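Side-chain contacts in putative hemin storage protein (Bordetella bronchiseptica, PDB 6AU1), which cleaves deacetylated poly-beta-1,6-N-acetylglucosamine, a biofilm polysaccharide, through the glycoside hydrolase domain of PgaB (BpsB) that this chain represents: residues Q283-V288 and T297-Q302; Q323-S326 and N331-Y334. One frame throughout, in Å; residues are numbered along the deposited sequence.

Contact 1 of 2, residues Q283-V288 and T297-Q302. With SO4 (sulfate ion), chain E.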
loop_
_atom_site.group_PDB
_atom_site.type_symbol
_atom_site.label_atom_id
_atom_site.label_comp_id
_atom_site.label_asym_id
_atom_site.label_seq_id
_atom_site.Cartn_x
_atom_site.Cartn_y
_atom_site.Cartn_z
ATOM N N GLN A 283 19.335 4.662 10.218
ATOM C CA GLN A 283 18.591 5.864 10.586
ATOM C C GLN A 283 17.079 5.645 10.550
ATOM O O GLN A 283 16.354 6.185 11.390
ATOM C CB GLN A 283 18.972 7.032 9.672
ATOM C CG GLN A 283 20.369 7.550 9.924
ATOM C CD GLN A 283 20.822 8.548 8.877
ATOM O OE1 GLN A 283 20.163 8.735 7.855
ATOM N NE2 GLN A 283 21.960 9.186 9.121
ATOM N N LEU A 284 16.602 4.870 9.577
ATOM C CA LEU A 284 15.168 4.598 9.484
ATOM C C LEU A 284 14.689 3.827 10.715
ATOM O O LEU A 284 13.679 4.180 11.322
ATOM C CB LEU A 284 14.833 3.820 8.207
ATOM C CG LEU A 284 13.333 3.633 7.921
ATOM C CD1 LEU A 284 12.694 4.943 7.489
ATOM C CD2 LEU A 284 13.138 2.564 6.866
ATOM N N VAL A 285 15.428 2.785 11.088
ATOM C CA VAL A 285 15.082 1.995 12.269
ATOM C C VAL A 285 15.106 2.852 13.539
ATOM O O VAL A 285 14.201 2.765 14.371
ATOM C CB VAL A 285 16.038 0.789 12.432
ATOM C CG1 VAL A 285 15.791 0.088 13.746
ATOM C CG2 VAL A 285 15.842 -0.179 11.271
ATOM N N ALA A 286 16.131 3.691 13.673
ATOM C CA ALA A 286 16.249 4.572 14.833
ATOM C C ALA A 286 15.043 5.495 14.933
ATOM O O ALA A 286 14.532 5.749 16.027
ATOM C CB ALA A 286 17.529 5.385 14.761
ATOM N N ALA A 287 14.595 6.002 13.786
ATOM C CA ALA A 287 13.441 6.897 13.752
ATOM C C ALA A 287 12.183 6.182 14.222
ATOM O O ALA A 287 11.396 6.737 14.990
ATOM C CB ALA A 287 13.237 7.466 12.345
ATOM N N VAL A 288 11.992 4.953 13.747
ATOM C CA VAL A 288 10.838 4.156 14.144
ATOM C C VAL A 288 10.899 3.837 15.641
ATOM O O VAL A 288 9.895 3.949 16.350
ATOM C CB VAL A 288 10.752 2.855 13.324
ATOM C CG1 VAL A 288 9.628 1.973 13.835
ATOM C CG2 VAL A 288 10.532 3.194 11.857
ATOM N N THR A 297 5.694 -1.944 13.274
ATOM C CA THR A 297 6.186 -1.503 11.969
ATOM C C THR A 297 6.841 -2.665 11.245
ATOM O O THR A 297 7.742 -3.311 11.772
ATOM C CB THR A 297 7.183 -0.339 12.099
ATOM O OG1 THR A 297 6.531 0.748 12.754
ATOM C CG2 THR A 297 7.671 0.127 10.720
ATOM N N ILE A 298 6.357 -2.936 10.041
ATOM C CA ILE A 298 6.952 -3.935 9.175
ATOM C C ILE A 298 7.869 -3.225 8.196
ATOM O O ILE A 298 7.429 -2.355 7.445
ATOM C CB ILE A 298 5.878 -4.732 8.430
ATOM C CG1 ILE A 298 4.968 -5.427 9.443
ATOM C CG2 ILE A 298 6.505 -5.737 7.467
ATOM C CD1 ILE A 298 3.761 -6.097 8.829
ATOM N N PHE A 299 9.153 -3.562 8.239
ATOM C CA PHE A 299 10.105 -2.958 7.323
ATOM C C PHE A 299 10.049 -3.729 6.016
ATOM O O PHE A 299 10.597 -4.825 5.900
ATOM C CB PHE A 299 11.515 -2.951 7.925
ATOM C CG PHE A 299 11.643 -2.045 9.118
ATOM C CD1 PHE A 299 11.232 -2.476 10.378
ATOM C CD2 PHE A 299 12.143 -0.764 8.981
ATOM C CE1 PHE A 299 11.321 -1.637 11.471
ATOM C CE2 PHE A 299 12.256 0.086 10.081
ATOM C CZ PHE A 299 11.840 -0.348 11.325
ATOM N N GLU A 300 9.351 -3.152 5.044
ATOM C CA GLU A 300 9.156 -3.823 3.766
ATOM C C GLU A 300 10.295 -3.478 2.812
ATOM O O GLU A 300 10.429 -2.340 2.366
ATOM C CB GLU A 300 7.807 -3.444 3.162
ATOM C CG GLU A 300 7.477 -4.239 1.923
ATOM C CD GLU A 300 6.021 -4.132 1.530
ATOM O OE1 GLU A 300 5.311 -3.228 2.027
ATOM O OE2 GLU A 300 5.590 -4.964 0.712
ATOM N N LEU A 301 11.113 -4.482 2.511
ATOM C CA LEU A 301 12.325 -4.299 1.715
ATOM C C LEU A 301 12.031 -4.518 0.244
ATOM O O LEU A 301 11.015 -5.125 -0.096
ATOM C CB LEU A 301 13.401 -5.287 2.172
ATOM C CG LEU A 301 13.733 -5.226 3.658
ATOM C CD1 LEU A 301 14.525 -6.451 4.059
ATOM C CD2 LEU A 301 14.541 -3.957 3.937
ATOM N N GLN A 302 12.906 -4.037 -0.635
ATOM C CA GLN A 302 12.691 -4.299 -2.053
ATOM C C GLN A 302 13.570 -5.446 -2.535
ATOM O O GLN A 302 14.755 -5.515 -2.208
ATOM C CB GLN A 302 12.936 -3.042 -2.896
ATOM C CG GLN A 302 14.359 -2.517 -2.905
ATOM C CD GLN A 302 14.464 -1.175 -3.627
ATOM O OE1 GLN A 302 14.717 -0.149 -3.000
ATOM N NE2 GLN A 302 14.267 -1.178 -4.950
HETATM S S SO4 E . 24.765 6.606 11.865
HETATM O O1 SO4 E . 25.744 6.189 10.863
HETATM O O2 SO4 E . 25.457 6.979 13.094
HETATM O O3 SO4 E . 23.855 5.499 12.146
HETATM O O4 SO4 E . 24.000 7.747 11.369
#

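Contact 2 of 2, residues Q323-S326 and N331-Y334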
loop_
_atom_site.group_PDB
_atom_site.type_symbol
_atom_site.label_atom_id
_atom_site.label_comp_id
_atom_site.label_asym_id
_atom_site.label_seq_id
_atom_site.Cartn_x
_atom_site.Cartn_y
_atom_site.Cartn_z
ATOM N N GLN A 323 20.557 -7.114 9.180
ATOM C CA GLN A 323 20.817 -5.817 9.795
ATOM C C GLN A 323 19.623 -5.395 10.651
ATOM O O GLN A 323 19.805 -4.924 11.784
ATOM C CB GLN A 323 21.119 -4.741 8.738
ATOM C CG GLN A 323 21.348 -3.355 9.345
ATOM C CD GLN A 323 21.407 -2.238 8.304
ATOM O OE1 GLN A 323 20.917 -2.386 7.185
ATOM N NE2 GLN A 323 22.022 -1.118 8.675
ATOM N N LEU A 324 18.419 -5.545 10.099
ATOM C CA LEU A 324 17.184 -5.262 10.839
ATOM C C LEU A 324 17.125 -6.074 12.131
ATOM O O LEU A 324 16.873 -5.525 13.206
ATOM C CB LEU A 324 15.945 -5.554 9.988
ATOM C CG LEU A 324 15.690 -4.653 8.777
ATOM C CD1 LEU A 324 14.502 -5.170 7.958
ATOM C CD2 LEU A 324 15.484 -3.193 9.196
ATOM N N ARG A 325 17.365 -7.379 12.027
ATOM C CA ARG A 325 17.375 -8.233 13.221
ATOM C C ARG A 325 18.357 -7.724 14.279
ATOM O O ARG A 325 18.034 -7.686 15.468
ATOM C CB ARG A 325 17.711 -9.674 12.844
ATOM C CG ARG A 325 16.685 -10.309 11.904
ATOM C CD ARG A 325 17.254 -11.541 11.219
ATOM N NE ARG A 325 17.462 -12.634 12.160
ATOM C CZ ARG A 325 16.541 -13.543 12.438
ATOM N NH1 ARG A 325 15.360 -13.468 11.844
ATOM N NH2 ARG A 325 16.797 -14.516 13.299
ATOM N N SER A 326 19.549 -7.319 13.847
ATOM C CA SER A 326 20.583 -6.865 14.779
ATOM C C SER A 326 20.193 -5.562 15.475
ATOM O O SER A 326 20.738 -5.234 16.530
ATOM C CB SER A 326 21.917 -6.666 14.059
ATOM O OG SER A 326 21.880 -5.475 13.281
ATOM N N ASN A 331 10.053 -7.303 12.588
ATOM C CA ASN A 331 9.014 -7.464 11.579
ATOM C C ASN A 331 9.479 -6.896 10.248
ATOM O O ASN A 331 9.878 -5.736 10.182
ATOM C CB ASN A 331 7.716 -6.774 12.002
ATOM C CG ASN A 331 7.233 -7.221 13.359
ATOM O OD1 ASN A 331 6.685 -8.315 13.506
ATOM N ND2 ASN A 331 7.420 -6.370 14.367
ATOM N N TYR A 332 9.446 -7.710 9.197
ATOM C CA TYR A 332 9.940 -7.267 7.899
ATOM C C TYR A 332 9.425 -8.185 6.812
ATOM O O TYR A 332 8.711 -9.145 7.087
ATOM C CB TYR A 332 11.482 -7.193 7.872
ATOM C CG TYR A 332 12.189 -8.433 8.375
ATOM C CD1 TYR A 332 12.312 -9.561 7.572
ATOM C CD2 TYR A 332 12.743 -8.466 9.649
ATOM C CE1 TYR A 332 12.957 -10.702 8.038
ATOM C CE2 TYR A 332 13.396 -9.603 10.122
ATOM C CZ TYR A 332 13.491 -10.713 9.302
ATOM O OH TYR A 332 14.127 -11.838 9.758
ATOM N N GLY A 333 9.777 -7.872 5.578
ATOM C CA GLY A 333 9.306 -8.655 4.449
ATOM C C GLY A 333 9.870 -8.082 3.173
ATOM O O GLY A 333 10.764 -7.228 3.214
ATOM N N TYR A 334 9.370 -8.539 2.031
ATOM C CA TYR A 334 9.893 -8.007 0.783
ATOM C C TYR A 334 8.822 -7.954 -0.299
ATOM O O TYR A 334 7.807 -8.658 -0.249
ATOM C CB TYR A 334 11.103 -8.826 0.291
ATOM C CG TYR A 334 10.756 -10.235 -0.141
ATOM C CD1 TYR A 334 10.285 -10.494 -1.431
ATOM C CD2 TYR A 334 10.901 -11.308 0.730
ATOM C CE1 TYR A 334 9.954 -11.783 -1.826
ATOM C CE2 TYR A 334 10.575 -12.599 0.345
ATOM C CZ TYR A 334 10.108 -12.833 -0.937
ATOM O OH TYR A 334 9.776 -14.111 -1.334
#

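Contact 1 of 2, residues Q283-V288 and T297-Q302
T297 OG1 is held by a hydrogen bond to the backbone O of G293 and is also touched by a methyl of V288. V288 CG1 lies 3.5 Å from T297 OG1, and the two side chains meet tip to tip. CG1 is anti to the backbone N of V288 (chi1 175°), while CG2, the other branch, turns to the F299 ring. The rest of the contact is apolar and centres on that ring. V288 CG2 is 3.8 Å from F299 CZ. V285 CG2 reaches F299 CE2 at 3.8 Å, its side chain crossing that of F299 at about a right angle. L284 CD2 sits at the ring edge, close to the ring plane, 4.1 Å from F299 CD2. T297 CG2 lies over one face of the ring, offset toward the rim. Q283 instead makes a weak 3.4 Å hydrogen bond from NE2 to sulfate O4. That ion, probably from the crystallisation liquor, also binds R282 and Q279. Segment 283-288 of helix 277-290 runs nearly antiparallel to segment 297-302 of strand 297-305 (167°). The helix covers the strand from outside the TIM barrel. L265 of strand 262-266 and L324 of helix 314-326 add to the apolar layer.

Contact 2 of 2, residues Q323-S326 and N331-Y334
L324 and Y332 form the tightly packed part of this contact. L324 CD1 lies 3.6 Å from Y332 CB, and the two side chains lie alongside each other, pointing opposite ways. The Y332 ring leaves its strand with CG between the backbone N and the carbonyl carbon (chi1 50°). This carries the hydroxyl out toward R325. There the packing gives way to a single polar link at the partly exposed R325. R325 NH1 donates a 2.9 Å hydrogen bond to Y332 OH, with an N-H...O angle of 154°. The hydroxyl lies in the guanidinium plane, at its edge, and the ring plane is turned 68° from that plane. A bend at chi3 brings the guanidinium back to the hydroxyl, and R325 CG passes 3.8 Å from Y332 CE2. Y332 OH also bonds to the backbone O of V352, so two groups fix its position. R325 NH1 also lies close to R8 NH1, a like charge that may disfavour this placement. L324 also packs on L301 of strand 297-305. The contact thus joins the last turn of helix 314-326 to the next barrel strand, 332-335, which pairs with strands 297-305 and 8-12.

How the contacts relate
Both contacts pack a helix on the strand that follows it in the TIM barrel. Their centres are 8 Å apart. Strands 297-305 and 332-335 are parallel neighbours, probably joined by backbone hydrogen bonds from F299 N to N331 O and from L301 N to G333 O. L324 of contact 2 bridges the two sites by also touching V285 and F299 of contact 1. All five touching residues of contact 1 are buried, and its packing is almost wholly apolar. Contact 2 shares that apolar layer through L324 but reaches the partly exposed R325, where a side-chain hydrogen bond joins helix and strand.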